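Local atomic coordinates of pectinesterase inhibitor 1 (Arabidopsis thaliana, PDB entry 1X91), a protein that inhibits pectin methylesterase from flowers, siliques and leaves. Residues A[50-55]-A[130-135]; A[57-62]-A[124-129]; A[76-81]-A[112-117]. The protein carries 1 engineered substitution. One frame throughout, in Å; residues are numbered along the deposited sequence.

Contact 1: residues A[50-55]-A[130-135]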
ATOM      1  N   THR A  50       7.206  -4.489   2.813  0.50 12.84           N
ATOM      2  CA  THR A  50       8.290  -5.281   3.350  0.50 14.12           C
ATOM      3  C   THR A  50       9.559  -4.431   3.526  0.50 13.55           C
ATOM      4  O   THR A  50      10.249  -4.516   4.544  0.50 15.52           O
ATOM      5  CB  THR A  50       8.532  -6.470   2.422  0.50 14.78           C
ATOM      6  OG1 THR A  50       7.360  -7.290   2.441  0.50 18.58           O
ATOM      7  CG2 THR A  50       9.608  -7.379   2.985  0.50 16.37           C
ATOM      8  N   GLN A  51       9.868  -3.611   2.544  1.00 14.27           N
ATOM      9  CA  GLN A  51      11.026  -2.708   2.655  1.00 14.46           C
ATOM     10  C   GLN A  51      10.835  -1.765   3.837  1.00 14.72           C
ATOM     11  O   GLN A  51      11.808  -1.426   4.549  1.00 15.76           O
ATOM     12  CB  GLN A  51      11.180  -1.914   1.377  1.00 14.55           C
ATOM     13  CG  GLN A  51      11.584  -2.738   0.137  1.00 18.23           C
ATOM     14  CD  GLN A  51      11.118  -2.120  -1.187  1.00 19.70           C
ATOM     15  OE1 GLN A  51      10.736  -0.952  -1.244  1.00 23.42           O
ATOM     16  NE2 GLN A  51      11.196  -2.898  -2.264  1.00 21.07           N
ATOM     17  N   THR A  52       9.619  -1.284   4.039  1.00 15.37           N
ATOM     18  CA  THR A  52       9.337  -0.291   5.074  1.00 14.44           C
ATOM     19  C   THR A  52       9.454  -0.896   6.440  1.00 14.67           C
ATOM     20  O   THR A  52       9.988  -0.245   7.369  1.00 14.92           O
ATOM     21  CB  THR A  52       7.931   0.340   4.880  1.00 14.98           C
ATOM     22  OG1 THR A  52       7.876   0.916   3.571  1.00 14.75           O
ATOM     23  CG2 THR A  52       7.755   1.513   5.830  1.00 16.57           C
ATOM     24  N   LEU A  53       8.942  -2.115   6.617  1.00 14.55           N
ATOM     25  CA  LEU A  53       9.164  -2.840   7.878  1.00 15.50           C
ATOM     26  C   LEU A  53      10.674  -2.932   8.218  1.00 16.24           C
ATOM     27  O   LEU A  53      11.071  -2.631   9.356  1.00 16.48           O
ATOM     28  CB  LEU A  53       8.498  -4.231   7.830  1.00 17.03           C
ATOM     29  CG  LEU A  53       8.557  -5.054   9.107  1.00 19.35           C
ATOM     30  CD1 LEU A  53       7.883  -4.345  10.287  1.00 20.47           C
ATOM     31  CD2 LEU A  53       7.877  -6.398   8.883  1.00 23.61           C
ATOM     32  N   LYS A  54      11.490  -3.274   7.239  1.00 16.68           N
ATOM     33  CA  LYS A  54      12.928  -3.333   7.432  1.00 18.25           C
ATOM     34  C   LYS A  54      13.547  -2.000   7.796  1.00 18.47           C
ATOM     35  O   LYS A  54      14.378  -1.940   8.706  1.00 19.08           O
ATOM     36  CB  LYS A  54      13.587  -3.946   6.213  1.00 19.22           C
ATOM     37  CG  LYS A  54      13.343  -5.440   6.185  1.00 21.19           C
ATOM     38  NZ  LYS A  54      13.257  -9.073   7.818  1.00 40.94           N
ATOM     39  N   LYS A  55      13.129  -0.940   7.123  1.00 18.01           N
ATOM     40  CA  LYS A  55      13.606   0.400   7.427  1.00 18.22           C
ATOM     41  C   LYS A  55      13.231   0.776   8.853  1.00 16.59           C
ATOM     42  O   LYS A  55      14.059   1.314   9.576  1.00 17.66           O
ATOM     43  CB  LYS A  55      13.019   1.417   6.452  1.00 19.08           C
ATOM     44  CG  LYS A  55      13.439   2.869   6.700  1.00 22.76           C
ATOM     45  CE  LYS A  55      15.856   4.300   5.930  1.00 40.73           C
ATOM     46  N   VAL A 130       7.749   8.081   6.008  1.00 14.21           N
ATOM     47  CA  VAL A 130       6.593   8.901   5.619  1.00 14.48           C
ATOM     48  C   VAL A 130       6.300   8.693   4.131  1.00 15.31           C
ATOM     49  O   VAL A 130       5.159   8.471   3.748  1.00 14.52           O
ATOM     50  CB  VAL A 130       6.875  10.413   5.895  1.00 15.28           C
ATOM     51  CG1 VAL A 130       5.819  11.315   5.230  1.00 15.99           C
ATOM     52  CG2 VAL A 130       6.966  10.659   7.368  1.00 16.72           C
ATOM     53  N   ASN A 131       7.340   8.690   3.321  1.00 14.88           N
ATOM     54  CA  ASN A 131       7.170   8.652   1.871  1.00 16.16           C
ATOM     55  C   ASN A 131       6.688   7.265   1.468  1.00 15.31           C
ATOM     56  O   ASN A 131       5.810   7.171   0.645  1.00 15.47           O
ATOM     57  CB  ASN A 131       8.461   8.995   1.141  1.00 16.66           C
ATOM     58  CG  ASN A 131       8.839  10.461   1.293  1.00 20.06           C
ATOM     59  OD1 ASN A 131       8.046  11.275   1.784  1.00 24.10           O
ATOM     60  ND2 ASN A 131      10.076  10.799   0.915  1.00 25.85           N
ATOM     61  N   ASN A 132       7.275   6.206   2.014  1.00 13.75           N
ATOM     62  CA  ASN A 132       6.792   4.848   1.723  1.00 13.76           C
ATOM     63  C   ASN A 132       5.371   4.636   2.194  1.00 13.47           C
ATOM     64  O   ASN A 132       4.612   3.915   1.553  1.00 12.62           O
ATOM     65  CB  ASN A 132       7.687   3.763   2.307  1.00 14.01           C
ATOM     66  CG  ASN A 132       8.973   3.554   1.521  1.00 17.78           C
ATOM     67  OD1 ASN A 132       9.274   4.291   0.585  1.00 22.40           O
ATOM     68  ND2 ASN A 132       9.741   2.533   1.911  1.00 20.59           N
ATOM     69  N   SER A 133       4.987   5.222   3.329  1.00 13.06           N
ATOM     70  CA  SER A 133       3.618   5.107   3.815  1.00 13.35           C
ATOM     71  C   SER A 133       2.636   5.774   2.881  1.00 13.08           C
ATOM     72  O   SER A 133       1.584   5.227   2.598  1.00 13.40           O
ATOM     73  CB  SER A 133       3.446   5.670   5.222  1.00 15.01           C
ATOM     74  OG  SER A 133       4.134   4.847   6.156  1.00 13.87           O
ATOM     75  N   LYS A 134       3.001   6.947   2.402  1.00 12.75           N
ATOM     76  CA  LYS A 134       2.191   7.612   1.388  1.00 13.04           C
ATOM     77  C   LYS A 134       2.124   6.774   0.103  1.00 13.42           C
ATOM     78  O   LYS A 134       1.054   6.625  -0.482  1.00 13.68           O
ATOM     79  CB  LYS A 134       2.747   9.007   1.076  1.00 13.66           C
ATOM     80  CG  LYS A 134       2.559   9.966   2.179  1.00 16.28           C
ATOM     81  CD  LYS A 134       3.152  11.340   1.817  1.00 20.62           C
ATOM     82  CE  LYS A 134       2.980  12.330   2.941  1.00 23.33           C
ATOM     83  NZ  LYS A 134       3.549  13.645   2.521  1.00 27.73           N
ATOM     84  N   THR A 135       3.233   6.217  -0.336  1.00 12.60           N
ATOM     85  CA  THR A 135       3.294   5.378  -1.543  1.00 13.01           C
ATOM     86  C   THR A 135       2.398   4.161  -1.373  1.00 12.43           C
ATOM     87  O   THR A 135       1.647   3.802  -2.264  1.00 13.13           O
ATOM     88  CB  THR A 135       4.725   4.964  -1.802  1.00 14.17           C
ATOM     89  OG1 THR A 135       5.427   6.150  -2.255  1.00 16.47           O
ATOM     90  CG2 THR A 135       4.848   3.888  -2.892  1.00 14.50           C
TER
HETATM   91  O   HOH W   1      11.670   1.183   0.064  1.00 28.67           O
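Thr52 and Asn132 mark the closest approach of the backbones, with Thr52 CA 6.6 Å from Asn132 CA. Both segments are helical throughout and run in roughly opposite directions. Segment 50-55 belongs to helix 34-62, and segment 130-135 to helix 127-149. The interface is small and rests on one pair of residues, whose side chains run side by side in opposite senses. Asn132 ND2 donates to Thr52 OG1 over 3.0 Å, with an N-H...O angle of 146°. Thr52 OG1 lies 16° out of the Asn132 amide plane. It stands beside its own backbone N (chi1 -57°), which lets it face Asn132 while it also bonds to Arg48 O, one turn back in the helix. Asn132 CB lies 3.1 Å from Thr52 OG1, so the hydroxyl packs close to the root of the asparagine chain. A water extends the link. It accepts from Asn132 ND2 at 3.0 Å and donates to Gln51 OE1 at 2.7 Å. Thr52 also packs on Tyr79 of helix 66-94 and on Ile136, one turn beyond Asn132. A valine in place of Thr52 would probably leave Asn132 ND2 without its direct acceptor and its amide freer to turn. The contact is thus a polar bridge between two bundle helices. The asparagine amide nitrogen spends its two bonds on a buried hydroxyl and a water, and the threonine hydroxyl joins that bridge to the helix backbone.

Contact 2: residues A[57-62]-A[124-129]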
ATOM      1  N   GLN A  57      12.640  -1.106  11.452  1.00 17.30           N
ATOM      2  CA  GLN A  57      13.444  -1.868  12.399  1.00 18.88           C
ATOM      3  C   GLN A  57      14.846  -1.323  12.484  1.00 18.31           C
ATOM      4  O   GLN A  57      15.420  -1.307  13.599  1.00 19.75           O
ATOM      5  CB  GLN A  57      13.529  -3.357  12.050  1.00 19.92           C
ATOM      6  CG  GLN A  57      14.013  -4.160  13.300  1.00 23.14           C
ATOM      7  CD  GLN A  57      13.114  -3.976  14.499  1.00 26.39           C
ATOM      8  OE1 GLN A  57      11.892  -4.138  14.391  1.00 29.28           O
ATOM      9  NE2 GLN A  57      13.689  -3.604  15.639  1.00 27.01           N
ATOM     10  N   SER A  58      15.406  -0.896  11.360  1.00 18.96           N
ATOM     11  CA  SER A  58      16.756  -0.334  11.315  1.00 19.52           C
ATOM     12  C   SER A  58      16.806   0.943  12.147  1.00 19.50           C
ATOM     13  O   SER A  58      17.765   1.180  12.928  1.00 20.17           O
ATOM     14  CB  SER A  58      17.181  -0.055   9.890  1.00 20.32           C
ATOM     15  OG  SER A  58      18.388   0.688   9.846  1.00 25.89           O
ATOM     16  N   ILE A  59      15.783   1.774  12.001  1.00 18.60           N
ATOM     17  CA  ILE A  59      15.726   3.056  12.732  1.00 18.15           C
ATOM     18  C   ILE A  59      15.641   2.784  14.243  1.00 18.08           C
ATOM     19  O   ILE A  59      16.405   3.348  15.052  1.00 18.12           O
ATOM     20  CB  ILE A  59      14.502   3.902  12.233  1.00 18.00           C
ATOM     21  CG1 ILE A  59      14.717   4.354  10.815  1.00 19.75           C
ATOM     22  CG2 ILE A  59      14.260   5.098  13.162  1.00 19.13           C
ATOM     23  CD1 ILE A  59      13.450   4.836  10.134  1.00 22.96           C
ATOM     24  N   ILE A  60      14.720   1.926  14.643  1.00 17.27           N
ATOM     25  CA  ILE A  60      14.549   1.543  16.029  1.00 17.80           C
ATOM     26  C   ILE A  60      15.853   0.992  16.597  1.00 18.91           C
ATOM     27  O   ILE A  60      16.265   1.373  17.685  1.00 18.93           O
ATOM     28  CB  ILE A  60      13.371   0.519  16.174  1.00 17.45           C
ATOM     29  CG1 ILE A  60      12.036   1.222  15.903  1.00 17.05           C
ATOM     30  CG2 ILE A  60      13.303   0.002  17.578  1.00 18.32           C
ATOM     31  CD1 ILE A  60      10.870   0.287  15.550  1.00 17.09           C
ATOM     32  N   ASP A  61      16.501   0.117  15.842  1.00 20.35           N
ATOM     33  CA  ASP A  61      17.713  -0.561  16.326  1.00 20.59           C
ATOM     34  C   ASP A  61      18.855   0.438  16.540  1.00 20.70           C
ATOM     35  O   ASP A  61      19.664   0.234  17.457  1.00 22.39           O
ATOM     36  CB  ASP A  61      18.161  -1.669  15.356  1.00 20.68           C
ATOM     37  CG  ASP A  61      17.287  -2.907  15.412  1.00 22.95           C
ATOM     38  OD1 ASP A  61      16.489  -3.125  16.381  1.00 26.53           O
ATOM     39  OD2 ASP A  61      17.366  -3.762  14.511  1.00 29.14           O
ATOM     40  N   GLY A  62      18.923   1.493  15.734  1.00 19.85           N
ATOM     41  CA  GLY A  62      19.946   2.545  15.830  1.00 19.96           C
ATOM     42  C   GLY A  62      19.797   3.420  17.079  1.00 20.27           C
ATOM     43  O   GLY A  62      20.768   4.016  17.552  1.00 21.83           O
ATOM     44  N   SER A 124      10.702  15.768  14.107  1.00 15.09           N
ATOM     45  CA  SER A 124      11.567  15.362  13.008  1.00 15.96           C
ATOM     46  C   SER A 124      11.302  13.893  12.784  1.00 16.68           C
ATOM     47  O   SER A 124      11.214  13.112  13.708  1.00 15.42           O
ATOM     48  CB  SER A 124      13.059  15.629  13.289  1.00 18.19           C
ATOM     49  OG  SER A 124      13.780  15.836  12.064  1.00 20.01           O
ATOM     50  N   VAL A 125      11.131  13.537  11.522  1.00 17.74           N
ATOM     51  CA  VAL A 125      10.688  12.212  11.168  1.00 17.00           C
ATOM     52  C   VAL A 125      11.546  11.642  10.049  1.00 16.46           C
ATOM     53  O   VAL A 125      12.190  12.389   9.298  1.00 16.66           O
ATOM     54  CB  VAL A 125       9.221  12.244  10.722  1.00 17.77           C
ATOM     55  CG1 VAL A 125       9.072  13.059   9.450  1.00 19.24           C
ATOM     56  CG2 VAL A 125       8.695  10.825  10.587  1.00 19.02           C
ATOM     57  N   ASP A 126      11.624  10.313  10.011  1.00 16.45           N
ATOM     58  CA  ASP A 126      12.301   9.649   8.902  1.00 16.70           C
ATOM     59  C   ASP A 126      11.496   9.775   7.602  1.00 16.83           C
ATOM     60  O   ASP A 126      10.371   9.293   7.505  1.00 15.91           O
ATOM     61  CB  ASP A 126      12.526   8.187   9.199  1.00 17.16           C
ATOM     62  CG  ASP A 126      13.293   7.529   8.115  1.00 18.36           C
ATOM     63  OD1 ASP A 126      14.550   7.611   8.100  1.00 20.70           O
ATOM     64  OD2 ASP A 126      12.729   6.932   7.185  1.00 19.02           O
ATOM     65  N   SER A 127      12.058  10.412   6.600  1.00 17.30           N
ATOM     66  CA  SER A 127      11.342  10.703   5.374  1.00 18.64           C
ATOM     67  C   SER A 127      10.963   9.446   4.588  1.00 18.53           C
ATOM     68  O   SER A 127       9.914   9.457   3.914  1.00 18.85           O
ATOM     69  CB  SER A 127      12.126  11.689   4.481  1.00 19.35           C
ATOM     70  OG  SER A 127      13.314  11.085   4.043  1.00 23.98           O
ATOM     71  N   SER A 128      11.787   8.395   4.640  1.00 17.93           N
ATOM     72  CA  SER A 128      11.476   7.151   3.910  1.00 19.03           C
ATOM     73  C   SER A 128      10.252   6.478   4.541  1.00 18.50           C
ATOM     74  O   SER A 128       9.421   5.922   3.830  1.00 17.50           O
ATOM     75  CB  SER A 128      12.687   6.196   3.823  1.00 20.02           C
ATOM     76  OG  SER A 128      12.819   5.493   5.021  1.00 23.96           O
ATOM     77  N   VAL A 129      10.112   6.505   5.870  1.00 16.93           N
ATOM     78  CA  VAL A 129       8.905   5.974   6.480  1.00 16.15           C
ATOM     79  C   VAL A 129       7.685   6.760   6.001  1.00 15.77           C
ATOM     80  O   VAL A 129       6.660   6.155   5.616  1.00 13.60           O
ATOM     81  CB  VAL A 129       8.982   5.964   8.041  1.00 17.27           C
ATOM     82  CG1 VAL A 129       7.625   5.579   8.663  1.00 15.37           C
ATOM     83  CG2 VAL A 129      10.095   5.044   8.518  1.00 17.09           C
TER
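Ile59 lays its terminal methyl over the flat face of the Asp126 carboxylate. Ile59 CD1 is 3.4 Å from Asp126 CG and only slightly farther from both oxygens, so the methyl sits above the middle of the group. The two side chains meet at a slant. Ile59 reaches there because CD1 is stretched away from CA (chi2 164°). The same methyl touches a second residue, with Ile59 CD1 3.7 Å from Val129 CG2. No hydrogen bond crosses between the segments.

The carboxylate is held in this pose from its own side. Asp126 is the N-cap of helix 127-149. Its OD2 accepts from Val129 N over 3.0 Å, using the anti lone pair. Ser128 OG adds a second bond to Asp126 OD2, at 2.6 Å and nearly along the C-O axis. Two donors on one oxygen should limit rotation of the group and present its face to the isoleucine. The helix start would probably favour the negative charge here.

Helix 66-94 contributes Tyr72, which packs on Ile59 and Val125 and whose OH is hydrogen-bonded to Asp126 N. Val129 is buried and also touches Leu56 of helix 34-62 and Cys115 of helix 98-119. The contact therefore joins the C-terminal end of helix 34-62 to the start of helix 127-149, with the other two long helices alongside.

Contact 3: residues A[76-81]-A[112-117]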
ATOM      1  N   VAL A  76       5.552  -0.506  13.123  1.00 15.98           N
ATOM      2  CA  VAL A  76       5.953  -1.892  12.875  1.00 16.35           C
ATOM      3  C   VAL A  76       4.748  -2.826  13.028  1.00 15.98           C
ATOM      4  O   VAL A  76       4.549  -3.700  12.199  1.00 15.75           O
ATOM      5  CB  VAL A  76       7.099  -2.344  13.818  1.00 16.69           C
ATOM      6  CG1 VAL A  76       7.255  -3.865  13.835  1.00 18.89           C
ATOM      7  CG2 VAL A  76       8.404  -1.687  13.429  1.00 16.73           C
ATOM      8  N   ASP A  77       3.956  -2.602  14.063  1.00 16.11           N
ATOM      9  CA  ASP A  77       2.771  -3.414  14.301  1.00 16.76           C
ATOM     10  C   ASP A  77       1.815  -3.245  13.128  1.00 15.93           C
ATOM     11  O   ASP A  77       1.250  -4.239  12.660  1.00 15.58           O
ATOM     12  CB  ASP A  77       2.114  -3.037  15.608  1.00 17.42           C
ATOM     13  CG  ASP A  77       2.975  -3.346  16.819  1.00 21.80           C
ATOM     14  OD1 ASP A  77       3.939  -4.121  16.722  1.00 29.53           O
ATOM     15  OD2 ASP A  77       2.739  -2.840  17.911  1.00 27.78           O
ATOM     16  N   GLU A  78       1.615  -2.020  12.663  1.00 14.79           N
ATOM     17  CA  GLU A  78       0.687  -1.764  11.553  1.00 13.65           C
ATOM     18  C   GLU A  78       1.180  -2.427  10.278  1.00 14.06           C
ATOM     19  O   GLU A  78       0.374  -2.968   9.505  1.00 13.14           O
ATOM     20  CB  GLU A  78       0.483  -0.268  11.329  1.00 13.64           C
ATOM     21  CG  GLU A  78      -0.224   0.419  12.501  1.00 15.04           C
ATOM     22  CD  GLU A  78      -1.643  -0.076  12.718  1.00 19.57           C
ATOM     23  OE1 GLU A  78      -2.308  -0.436  11.750  1.00 19.51           O
ATOM     24  OE2 GLU A  78      -2.077  -0.178  13.885  1.00 24.13           O
ATOM     25  N   TYR A  79       2.488  -2.393  10.029  1.00 12.02           N
ATOM     26  CA  TYR A  79       3.044  -2.989   8.843  1.00 12.64           C
ATOM     27  C   TYR A  79       3.057  -4.519   8.876  1.00 12.94           C
ATOM     28  O   TYR A  79       2.875  -5.145   7.831  1.00 12.09           O
ATOM     29  CB  TYR A  79       4.412  -2.388   8.464  1.00 12.56           C
ATOM     30  CG  TYR A  79       4.214  -1.122   7.630  1.00 13.55           C
ATOM     31  CD1 TYR A  79       4.459   0.140   8.166  1.00 13.33           C
ATOM     32  CD2 TYR A  79       3.556  -1.170   6.397  1.00 20.19           C
ATOM     33  CE1 TYR A  79       4.228   1.296   7.429  1.00 13.68           C
ATOM     34  CE2 TYR A  79       3.298  -0.008   5.669  1.00 21.29           C
ATOM     35  CZ  TYR A  79       3.679   1.228   6.206  1.00 18.13           C
ATOM     36  OH  TYR A  79       3.447   2.404   5.515  1.00 19.28           O
ATOM     37  N   GLU A  80       3.308  -5.112  10.051  1.00 12.59           N
ATOM     38  CA  GLU A  80       3.209  -6.553  10.173  1.00 14.14           C
ATOM     39  C   GLU A  80       1.766  -7.007   9.793  1.00 12.43           C
ATOM     40  O   GLU A  80       1.583  -7.939   9.035  1.00 14.87           O
ATOM     41  CB  GLU A  80       3.628  -7.037  11.551  1.00 14.87           C
ATOM     42  CG  GLU A  80       5.121  -6.833  11.819  1.00 17.86           C
ATOM     43  CD  GLU A  80       5.559  -7.285  13.186  1.00 25.28           C
ATOM     44  OE1 GLU A  80       4.725  -7.279  14.117  1.00 27.40           O
ATOM     45  OE2 GLU A  80       6.761  -7.592  13.301  1.00 30.23           O
ATOM     46  N   SER A  81       0.791  -6.254  10.264  0.50 12.17           N
ATOM     47  CA  SER A  81      -0.612  -6.544   9.985  0.50 11.90           C
ATOM     48  C   SER A  81      -0.910  -6.256   8.528  0.50 12.23           C
ATOM     49  O   SER A  81      -1.608  -7.029   7.866  0.50 11.51           O
ATOM     50  CB  SER A  81      -1.519  -5.719  10.892  0.50 12.11           C
ATOM     51  OG  SER A  81      -1.474  -6.228  12.220  0.50 14.89           O
ATOM     52  N   ALA A 112      -1.116   1.699   6.660  1.00 10.72           N
ATOM     53  CA  ALA A 112      -0.264   2.770   6.199  1.00 11.36           C
ATOM     54  C   ALA A 112      -0.732   4.128   6.724  1.00 12.80           C
ATOM     55  O   ALA A 112       0.094   4.929   7.156  1.00 12.92           O
ATOM     56  CB  ALA A 112      -0.135   2.771   4.692  1.00 11.13           C
ATOM     57  N   ASP A 113      -2.034   4.376   6.722  1.00 12.86           N
ATOM     58  CA  ASP A 113      -2.611   5.665   7.130  1.00 14.58           C
ATOM     59  C   ASP A 113      -2.359   5.860   8.621  1.00 13.63           C
ATOM     60  O   ASP A 113      -2.056   6.998   9.069  1.00 14.70           O
ATOM     61  CB  ASP A 113      -4.119   5.676   6.848  1.00 15.52           C
ATOM     62  CG  ASP A 113      -4.634   6.988   6.223  1.00 21.68           C
ATOM     63  OD1 ASP A 113      -3.879   7.977   6.081  1.00 20.64           O
ATOM     64  OD2 ASP A 113      -5.832   7.064   5.815  1.00 25.96           O
ATOM     65  N   THR A 114      -2.457   4.785   9.371  1.00 14.37           N
ATOM     66  CA  THR A 114      -2.278   4.823  10.829  1.00 14.24           C
ATOM     67  C   THR A 114      -0.820   5.109  11.149  1.00 15.88           C
ATOM     68  O   THR A 114      -0.547   5.943  12.000  1.00 16.14           O
ATOM     69  CB  THR A 114      -2.682   3.527  11.474  1.00 16.10           C
ATOM     70  OG1 THR A 114      -4.097   3.315  11.357  1.00 17.43           O
ATOM     71  CG2 THR A 114      -2.374   3.542  13.005  1.00 17.60           C
ATOM     72  N   CYS A 115       0.104   4.462  10.438  1.00 14.28           N
ATOM     73  CA  CYS A 115       1.517   4.815  10.558  1.00 14.48           C
ATOM     74  C   CYS A 115       1.739   6.304  10.323  1.00 15.91           C
ATOM     75  O   CYS A 115       2.389   6.982  11.136  1.00 15.98           O
ATOM     76  CB  CYS A 115       2.388   3.960   9.633  1.00 12.87           C
ATOM     77  SG  CYS A 115       4.174   4.422   9.784  1.00 16.55           S
ATOM     78  N   LEU A 116       1.152   6.857   9.264  1.00 16.32           N
ATOM     79  CA  LEU A 116       1.298   8.281   8.978  1.00 18.82           C
ATOM     80  C   LEU A 116       0.776   9.125  10.143  1.00 20.74           C
ATOM     81  O   LEU A 116       1.407  10.103  10.563  1.00 22.45           O
ATOM     82  CB  LEU A 116       0.534   8.638   7.731  1.00 18.41           C
ATOM     83  CG  LEU A 116       1.252   8.272   6.469  1.00 18.22           C
ATOM     84  CD1 LEU A 116       0.301   8.378   5.292  1.00 19.93           C
ATOM     85  CD2 LEU A 116       2.505   9.171   6.319  1.00 18.63           C
ATOM     86  N   ASP A 117      -0.370   8.744  10.695  0.50 21.81           N
ATOM     87  CA  ASP A 117      -0.922   9.439  11.869  0.50 23.13           C
ATOM     88  C   ASP A 117      -0.080   9.231  13.168  0.50 23.76           C
ATOM     89  O   ASP A 117      -0.031  10.110  14.034  0.50 23.91           O
ATOM     90  CB  ASP A 117      -2.378   9.002  12.099  0.50 23.29           C
ATOM     91  CG  ASP A 117      -3.341   9.528  11.021  0.50 24.15           C
ATOM     92  OD1 ASP A 117      -2.984  10.457  10.265  0.50 24.93           O
ATOM     93  OD2 ASP A 117      -4.493   9.060  10.868  0.50 27.19           O
TER
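Cys115 places a disulfide sulfur at the edge of the Tyr79 ring. This Cys sulfur-aromatic contact lies within the four-helix bundle, between helix 66-94 and helix 98-119. The two helices follow each other in the chain as a hairpin. Their local axes are 8.9 Å apart and almost exactly antiparallel, at 173°.

Cys115 SG lies 5.2 Å from the centroid of the Tyr79 ring and 76° off the ring normal, near the ring plane. The touching ring atom is Tyr79 CE1, 3.9 Å from Cys115 SG. The cysteine sulfur points anti to its backbone N (chi1 180°), and from there it forms the disulfide with Cys75. That covalent link joins the same two helices, so bond and packing act at one place.

At the end of the side chain, Tyr79 OH comes within 3.7 Å of Ala112 CB. The phenol end passes beside the alanine methyl. The hydroxyl is buried, and its polar partner is Ser133 OG of helix 127-149. Tyr79 also touches Leu56 and Ile136, and so meets all three other long helices.

On the more open side, Glu78 meets Thr114 at about a right angle. Its chain bends at chi2, which lays the carboxylate end against the threonine methyl. Thr114 OG1 bonds to Asp110 O, within its own helix. The methyl makes the nearest touch: Thr114 CG2 lies 3.7 Å from Glu78 CD and 3.8 Å from Glu78 CG.

In the fold
From the N terminus, the chain passes helix 18-27 and enters helix 34-62. That helix carries the first segments of contacts 1 and 2. A short connection then leads from helix 66-94 back into helix 98-119, and contact 3 closes this shortest loop. Contact 2 closes a wider loop where helix 127-149 begins, and contact 1 the widest. The three loops nest one within another and none cross. Contacts 1 and 2 tie helix 34-62 to helix 127-149, while contact 3 ties helix 66-94 to helix 98-119. Leu53 CD1 packs 3.6 Å from Val76 CG1 between contacts 1 and 3. Ile60 CD1 lies 3.8 Å from Val76 CG2 between contacts 2 and 3.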